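Local coordinates for protein putative enoyl-CoA hydratase/isomerase (Bordetella parapertussis, PDB 3ISA) that probably acts on an acyl-CoA thioester as a crotonase-fold enoyl-CoA hydratase or isomerase, its exact substrate and reaction being unestablished, at residues G143-R146 and F147-I150. Residues are numbered along the deposited sequence; the frame is centred on the assembly and turned at random.
Sequences GTRR and FRDI
Arg-145 and Arg-148, one helical turn apart, run side by side in the same direction, and the aliphatic part of Arg-145 underlies one guanidinium face of Arg-148. CG of Arg-145 sits 3.8 Å from that plane, toward its rim, and CB lies 3.9 Å from NH2 of Arg-148. Long, flexible arginines suit this place because methylenes can pack while the charged ends reach different acids, Asp-220 and Asp-149. The two guanidinium planes are turned 71° apart, and one water accepts from both NE of Arg-145 (2.9 Å) and NH1 of Arg-148, bridging the like charges.

Arg-148 grips its neighbour Asp-149 side-on: NE (3.1 Å) and NH2 (3.0 Å) both donate to OD1, from the same face of the carboxylate. The bend at chi3 (67°) turns the guanidinium back toward this acid. OD2 of Asp-149 is hydrogen-bonded to NE2 of His-216.

Successive i+4 backbone bonds run from Gly-143 to Ile-150, the last, Ile-150 N to Arg-146 O, weak. Gly-143, the N-cap, accepts from Phe-147 N through its O at 2.9 Å; its positive phi is easily adopted without a side chain. The apolar ring of Phe-147 packs on helix 153-161 and meets Phe-176 edge-to-face.

Each of the three arginines is thus paired with an acid, which probably offsets the nearness of like charges: Arg-145 links to helix 217-229 through Asp-220, Arg-146 to helix 77-95 through Glu-88, and Arg-145 and Arg-148 also pack on Val-211 of the second subunit.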
# COMPACT_ATOMS: atom_id res chain seq x y z
N GLY D 143 -21.23 1.31 2.47
CA GLY D 143 -21.14 1.69 1.05
C GLY D 143 -20.40 2.99 0.80
O GLY D 143 -20.34 3.48 -0.35
N THR D 144 -19.80 3.54 1.85
CA THR D 144 -19.28 4.91 1.83
C THR D 144 -18.19 5.12 0.79
O THR D 144 -18.29 6.02 -0.06
CB THR D 144 -18.82 5.35 3.27
OG1 THR D 144 -19.87 5.08 4.22
CG2 THR D 144 -18.44 6.83 3.26
N ARG D 145 -17.14 4.29 0.83
CA ARG D 145 -16.02 4.43 -0.10
C ARG D 145 -16.41 4.09 -1.53
O ARG D 145 -15.90 4.73 -2.47
CB ARG D 145 -14.86 3.54 0.32
CG ARG D 145 -14.18 4.01 1.61
CD ARG D 145 -12.83 3.32 1.74
NE ARG D 145 -12.17 3.63 3.01
CZ ARG D 145 -12.41 3.01 4.16
NH1 ARG D 145 -13.33 2.03 4.23
NH2 ARG D 145 -11.73 3.38 5.24
N ARG D 146 -17.28 3.10 -1.71
CA ARG D 146 -17.78 2.77 -3.06
C ARG D 146 -18.56 3.91 -3.65
O ARG D 146 -18.41 4.22 -4.85
CB ARG D 146 -18.60 1.47 -3.08
CG ARG D 146 -17.72 0.19 -3.00
CD ARG D 146 -18.54 -1.14 -3.18
NE ARG D 146 -19.64 -1.19 -2.21
CZ ARG D 146 -19.56 -1.68 -0.97
NH1 ARG D 146 -18.44 -2.24 -0.51
NH2 ARG D 146 -20.63 -1.64 -0.19
N PHE D 147 -19.39 4.57 -2.84
CA PHE D 147 -20.11 5.73 -3.34
C PHE D 147 -19.14 6.87 -3.69
O PHE D 147 -19.25 7.47 -4.76
CB PHE D 147 -21.20 6.16 -2.37
CG PHE D 147 -22.06 7.28 -2.88
CD1 PHE D 147 -22.92 7.08 -3.96
CD2 PHE D 147 -22.03 8.54 -2.26
CE1 PHE D 147 -23.73 8.13 -4.43
CE2 PHE D 147 -22.83 9.57 -2.70
CZ PHE D 147 -23.68 9.38 -3.79
N ARG D 148 -18.13 7.08 -2.83
CA ARG D 148 -17.05 8.02 -3.10
C ARG D 148 -16.33 7.77 -4.44
O ARG D 148 -16.12 8.70 -5.22
CB ARG D 148 -16.04 8.00 -1.94
CG ARG D 148 -14.83 8.91 -2.16
CD ARG D 148 -13.68 8.40 -1.33
NE ARG D 148 -13.19 7.10 -1.81
CZ ARG D 148 -12.32 6.36 -1.13
NH1 ARG D 148 -11.84 6.78 0.04
NH2 ARG D 148 -11.91 5.19 -1.63
N ASP D 149 -15.99 6.51 -4.71
CA ASP D 149 -15.27 6.10 -5.92
C ASP D 149 -16.04 6.44 -7.19
O ASP D 149 -15.42 6.72 -8.22
CB ASP D 149 -14.97 4.60 -5.87
CG ASP D 149 -13.86 4.26 -4.89
OD1 ASP D 149 -13.23 5.16 -4.29
OD2 ASP D 149 -13.59 3.06 -4.72
N ILE D 150 -17.37 6.43 -7.10
CA ILE D 150 -18.24 6.75 -8.22
C ILE D 150 -18.35 8.27 -8.44
O ILE D 150 -18.07 8.75 -9.54
CB ILE D 150 -19.64 6.14 -8.03
CG1 ILE D 150 -19.58 4.61 -8.05
CG2 ILE D 150 -20.66 6.70 -9.07
CD1 ILE D 150 -20.85 3.93 -7.45
O HOH W 1 -10.22 5.74 2.49